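Glycerol-3-phosphate dehydrogenase [NAD(+)] (Dunaliella salina, PDB 6IUY) probably interconverts sn-glycerol 3-phosphate and dihydroxyacetone phosphate using NAD, and joins this dehydrogenase to a phosphatase-like domain, enabling direct conversion of dihydroxyacetone phosphate to glycerol. Local coordinates at residues 296-301 with 331-336. Sequence-based numbering, arbitrary orientation.
Sequences MWVHEE and VKATSD. With NAD (nicotinamide-adenine-dinucleotide), chain C.
An indole bonds to backbone just past the last paired residues: Trp297 turns its NE1 to Ser335 O, 3.1 Å away and near the ring plane, in a weak, bent hydrogen bond (134° at the hydrogen). With CG anti to the backbone N (chi1 176°), the ring reaches the first turn of helix 337-342, where its broad apolar surface meets Leu337 and Ala340. Ser335 O also accepts from a water that in turn receives Glu300 N. The two parallel strands are joined by three backbone bonds, Met296 N to Lys332 O (2.8 Å), Thr334 N to Met296 O and Val298 N to Thr334 O (2.9 Å). Val298 lays CG2 against Ala333 CB at 3.8 Å; valine and small alanine suit this close layer beneath Ile312 of helix 307-315. Thr334 OG1 takes the amide of Asp336 in a nearly straight bond (3.0 Å, 171°), an ST turn, and is also hydrogen-bonded to Glu339 OE1; threonine suits a place needing a hydroxyl with two partners. Asp336 is the N-cap of helix 337-342, its OD2 accepting from Glu339 N.

Past the strand end, the His299 imidazole lies nearly parallel to the adenine of NAD, with C6A 3.5 Å above its centre, while His299 CB approaches ribose O2B at 3.4 Å. Replacing the ring by an alanine here is likely to leave this face of the adenine without its flat partner and the base freer to shift. Strand 293-297, helix 307-315 and edge strand 331-334 form a beta-alpha-beta unit of the Rossmann-type dinucleotide-binding fold.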
ATOM      1  N   MET A 296      29.637 -17.797   9.352  1.00 35.38           N
ATOM      2  CA  MET A 296      28.555 -17.360  10.216  1.00 43.07           C
ATOM      3  C   MET A 296      29.048 -17.227  11.641  1.00 35.64           C
ATOM      4  O   MET A 296      29.449 -18.215  12.244  1.00 40.28           O
ATOM      5  CB  MET A 296      27.372 -18.339  10.138  1.00 38.13           C
ATOM      6  CG  MET A 296      26.353 -18.192  11.261  1.00 40.53           C
ATOM      7  SD  MET A 296      24.797 -19.059  10.911  1.00 41.30           S
ATOM      8  CE  MET A 296      25.252 -20.793  11.134  1.00 35.04           C
ATOM      9  N   TRP A 297      29.014 -16.012  12.184  1.00 39.60           N
ATOM     10  CA  TRP A 297      29.252 -15.825  13.614  1.00 32.15           C
ATOM     11  C   TRP A 297      28.099 -16.353  14.442  1.00 43.11           C
ATOM     12  O   TRP A 297      26.924 -15.951  14.257  1.00 39.27           O
ATOM     13  CB  TRP A 297      29.475 -14.365  13.948  1.00 35.43           C
ATOM     14  CG  TRP A 297      29.641 -14.101  15.437  1.00 37.02           C
ATOM     15  CD1 TRP A 297      30.672 -14.513  16.234  1.00 39.25           C
ATOM     16  CD2 TRP A 297      28.761 -13.347  16.285  1.00 38.90           C
ATOM     17  NE1 TRP A 297      30.491 -14.063  17.521  1.00 37.95           N
ATOM     18  CE2 TRP A 297      29.320 -13.352  17.581  1.00 39.61           C
ATOM     19  CE3 TRP A 297      27.551 -12.669  16.071  1.00 36.22           C
ATOM     20  CZ2 TRP A 297      28.719 -12.695  18.660  1.00 39.24           C
ATOM     21  CZ3 TRP A 297      26.952 -12.022  17.141  1.00 36.22           C
ATOM     22  CH2 TRP A 297      27.536 -12.042  18.421  1.00 40.37           C
ATOM     23  N   VAL A 298      28.445 -17.261  15.353  1.00 41.43           N
ATOM     24  CA  VAL A 298      27.505 -17.870  16.279  1.00 37.99           C
ATOM     25  C   VAL A 298      27.849 -17.466  17.697  1.00 41.50           C
ATOM     26  O   VAL A 298      28.843 -17.935  18.244  1.00 42.41           O
ATOM     27  CB  VAL A 298      27.526 -19.401  16.194  1.00 40.80           C
ATOM     28  CG1 VAL A 298      26.431 -20.008  17.081  1.00 40.63           C
ATOM     29  CG2 VAL A 298      27.369 -19.873  14.754  1.00 35.96           C
ATOM     30  N   HIS A 299      27.042 -16.595  18.295  1.00 38.13           N
ATOM     31  CA  HIS A 299      27.238 -16.213  19.687  1.00 41.11           C
ATOM     32  C   HIS A 299      27.319 -17.449  20.573  1.00 43.55           C
ATOM     33  O   HIS A 299      26.492 -18.353  20.449  1.00 38.36           O
ATOM     34  CB  HIS A 299      26.101 -15.324  20.163  1.00 40.16           C
ATOM     35  CG  HIS A 299      26.183 -14.966  21.611  1.00 40.47           C
ATOM     36  ND1 HIS A 299      25.353 -15.527  22.569  1.00 42.24           N
ATOM     37  CD2 HIS A 299      26.979 -14.099  22.274  1.00 40.78           C
ATOM     38  CE1 HIS A 299      25.645 -15.021  23.752  1.00 39.55           C
ATOM     39  NE2 HIS A 299      26.627 -14.148  23.600  1.00 41.83           N
ATOM     40  N   GLU A 300      28.321 -17.505  21.448  1.00 43.72           N
ATOM     41  CA  GLU A 300      28.474 -18.663  22.328  1.00 39.58           C
ATOM     42  C   GLU A 300      27.573 -18.514  23.527  1.00 35.52           C
ATOM     43  O   GLU A 300      27.598 -17.496  24.200  1.00 39.92           O
ATOM     44  CB  GLU A 300      29.919 -18.825  22.786  1.00 43.18           C
ATOM     45  CG  GLU A 300      30.149 -20.062  23.621  1.00 45.18           C
ATOM     46  CD  GLU A 300      31.620 -20.246  24.018  1.00 52.82           C
ATOM     47  OE1 GLU A 300      31.963 -19.932  25.171  1.00 56.02           O
ATOM     48  OE2 GLU A 300      32.427 -20.705  23.182  1.00 49.62           O
ATOM     49  N   GLU A 301      26.774 -19.531  23.807  1.00 37.88           N
ATOM     50  CA  GLU A 301      25.903 -19.487  24.976  1.00 39.78           C
ATOM     51  C   GLU A 301      26.434 -20.452  26.023  1.00 38.19           C
ATOM     52  O   GLU A 301      26.970 -21.514  25.670  1.00 41.95           O
ATOM     53  CB  GLU A 301      24.453 -19.828  24.585  1.00 35.02           C
ATOM     54  CG  GLU A 301      23.906 -18.874  23.547  1.00 45.87           C
ATOM     55  CD  GLU A 301      22.486 -19.217  23.094  1.00 42.18           C
ATOM     56  OE1 GLU A 301      21.514 -18.863  23.796  1.00 39.08           O
ATOM     57  OE2 GLU A 301      22.359 -19.833  22.028  1.00 41.98           O
ATOM     58  N   VAL A 331      28.947 -23.636   4.605  1.00 41.08           N
ATOM     59  CA  VAL A 331      28.698 -22.694   5.685  1.00 41.04           C
ATOM     60  C   VAL A 331      29.664 -23.000   6.816  1.00 44.16           C
ATOM     61  O   VAL A 331      29.771 -24.145   7.235  1.00 45.90           O
ATOM     62  CB  VAL A 331      27.224 -22.775   6.186  1.00 42.06           C
ATOM     63  CG1 VAL A 331      27.044 -22.042   7.509  1.00 37.28           C
ATOM     64  CG2 VAL A 331      26.282 -22.225   5.134  1.00 33.68           C
ATOM     65  N   LYS A 332      30.380 -21.993   7.301  1.00 40.44           N
ATOM     66  CA  LYS A 332      31.407 -22.245   8.300  1.00 44.62           C
ATOM     67  C   LYS A 332      31.170 -21.370   9.504  1.00 40.71           C
ATOM     68  O   LYS A 332      31.198 -20.150   9.407  1.00 38.29           O
ATOM     69  CB  LYS A 332      32.811 -22.003   7.725  1.00 50.81           C
ATOM     70  CG  LYS A 332      33.940 -22.691   8.524  1.00 53.15           C
ATOM     71  CD  LYS A 332      33.587 -24.172   8.779  1.00 60.41           C
ATOM     72  CE  LYS A 332      34.799 -25.096   8.790  1.00 62.01           C
ATOM     73  NZ  LYS A 332      34.802 -26.023   7.611  1.00 71.54           N
ATOM     74  N   ALA A 333      30.950 -22.009  10.644  1.00 39.12           N
ATOM     75  CA  ALA A 333      30.568 -21.318  11.860  1.00 39.73           C
ATOM     76  C   ALA A 333      31.761 -21.029  12.736  1.00 42.87           C
ATOM     77  O   ALA A 333      32.616 -21.892  12.919  1.00 43.23           O
ATOM     78  CB  ALA A 333      29.572 -22.164  12.636  1.00 38.63           C
ATOM     79  N   THR A 334      31.785 -19.848  13.332  1.00 38.97           N
ATOM     80  CA  THR A 334      32.753 -19.566  14.365  1.00 41.77           C
ATOM     81  C   THR A 334      32.163 -18.650  15.415  1.00 45.29           C
ATOM     82  O   THR A 334      31.285 -17.834  15.122  1.00 43.21           O
ATOM     83  CB  THR A 334      34.024 -18.915  13.802  1.00 49.43           C
ATOM     84  OG1 THR A 334      34.726 -18.282  14.877  1.00 50.89           O
ATOM     85  CG2 THR A 334      33.676 -17.861  12.756  1.00 46.50           C
ATOM     86  N   SER A 335      32.673 -18.768  16.634  1.00 44.04           N
ATOM     87  CA  SER A 335      32.164 -18.015  17.770  1.00 43.11           C
ATOM     88  C   SER A 335      32.917 -16.734  17.999  1.00 39.92           C
ATOM     89  O   SER A 335      32.557 -15.967  18.888  1.00 42.89           O
ATOM     90  CB  SER A 335      32.247 -18.843  19.042  1.00 47.35           C
ATOM     91  OG  SER A 335      33.609 -18.980  19.414  1.00 52.82           O
ATOM     92  N   ASP A 336      33.978 -16.496  17.233  1.00 40.53           N
ATOM     93  CA  ASP A 336      34.730 -15.255  17.428  1.00 43.30           C
ATOM     94  C   ASP A 336      34.279 -14.201  16.435  1.00 40.37           C
ATOM     95  O   ASP A 336      34.394 -14.392  15.233  1.00 39.93           O
ATOM     96  CB  ASP A 336      36.239 -15.481  17.291  1.00 48.78           C
ATOM     97  CG  ASP A 336      37.031 -14.320  17.826  1.00 47.17           C
ATOM     98  OD1 ASP A 336      37.411 -14.362  19.011  1.00 66.81           O
ATOM     99  OD2 ASP A 336      37.246 -13.347  17.083  1.00 50.73           O
TER
HETATM  100  PA  NAD C 701      16.313 -15.482  17.138  1.00 34.79           P
HETATM  101  O1A NAD C 701      16.211 -16.867  16.646  1.00 30.91           O
HETATM  102  O2A NAD C 701      14.976 -14.833  17.469  1.00 37.43           O
HETATM  103  O5B NAD C 701      17.207 -15.420  18.498  1.00 35.89           O
HETATM  104  C5B NAD C 701      18.175 -16.444  18.775  1.00 35.64           C
HETATM  105  C4B NAD C 701      19.601 -15.837  18.753  1.00 35.69           C
HETATM  106  O4B NAD C 701      19.747 -15.016  19.757  1.00 40.83           O
HETATM  107  C3B NAD C 701      20.628 -16.944  19.005  1.00 39.02           C
HETATM  108  O3B NAD C 701      21.280 -17.320  17.881  1.00 39.80           O
HETATM  109  C2B NAD C 701      21.618 -16.322  20.009  1.00 36.02           C
HETATM  110  O2B NAD C 701      23.010 -16.606  19.540  1.00 44.05           O
HETATM  111  C1B NAD C 701      21.331 -15.065  19.991  1.00 35.72           C
HETATM  112  N9A NAD C 701      21.677 -14.489  21.220  1.00 36.63           N
HETATM  113  C8A NAD C 701      21.224 -14.794  22.458  1.00 36.67           C
HETATM  114  N7A NAD C 701      21.848 -13.971  23.330  1.00 36.88           N
HETATM  115  C5A NAD C 701      22.704 -13.171  22.640  1.00 39.71           C
HETATM  116  C6A NAD C 701      23.588 -12.182  23.031  1.00 38.14           C
HETATM  117  N6A NAD C 701      23.831 -11.737  24.360  1.00 43.24           N
HETATM  118  N1A NAD C 701      24.312 -11.527  22.114  1.00 41.02           N
HETATM  119  C2A NAD C 701      24.181 -11.856  20.797  1.00 41.90           C
HETATM  120  N3A NAD C 701      23.328 -12.832  20.410  1.00 35.87           N
HETATM  121  C4A NAD C 701      22.592 -13.485  21.336  1.00 37.95           C
HETATM  122  O3  NAD C 701      17.061 -14.621  16.008  1.00 36.60           O
HETATM  123  PN  NAD C 701      16.602 -14.407  14.487  1.00 35.86           P
HETATM  124  O1N NAD C 701      15.416 -15.292  14.145  1.00 37.32           O
HETATM  125  O2N NAD C 701      17.739 -14.703  13.536  1.00 32.00           O
HETATM  126  O5D NAD C 701      16.107 -12.913  14.364  1.00 36.21           O
HETATM  127  C5D NAD C 701      17.015 -11.830  14.438  1.00 39.20           C
HETATM  128  C4D NAD C 701      16.389 -10.658  13.671  1.00 37.00           C
HETATM  129  O4D NAD C 701      15.783 -11.093  12.581  1.00 34.47           O
HETATM  130  C3D NAD C 701      15.311 -10.033  14.533  1.00 34.45           C
HETATM  131  O3D NAD C 701      15.464  -8.698  14.520  1.00 34.45           O
HETATM  132  C2D NAD C 701      13.970 -10.436  13.858  1.00 38.45           C
HETATM  133  O2D NAD C 701      12.966  -9.397  14.208  1.00 36.92           O
HETATM  134  C1D NAD C 701      14.273 -10.498  12.592  1.00 37.75           C
HETATM  135  N1N NAD C 701      13.443 -11.376  11.792  1.00 38.38           N
HETATM  136  C2N NAD C 701      13.059 -12.629  12.224  1.00 36.14           C
HETATM  137  C3N NAD C 701      12.262 -13.438  11.416  1.00 41.35           C
HETATM  138  C7N NAD C 701      11.833 -14.822  11.948  1.00 41.30           C
HETATM  139  O7N NAD C 701      10.927 -15.432  11.414  1.00 41.86           O
HETATM  140  N7N NAD C 701      12.540 -15.376  13.076  1.00 40.80           N
HETATM  141  C4N NAD C 701      11.847 -13.010  10.173  1.00 43.10           C
HETATM  142  C5N NAD C 701      12.253 -11.767   9.720  1.00 38.17           C
HETATM  143  C6N NAD C 701      13.056 -10.968  10.535  1.00 39.32           C
HETATM  144  O   HOH W   1      30.838 -15.642  21.027  1.00 42.30           O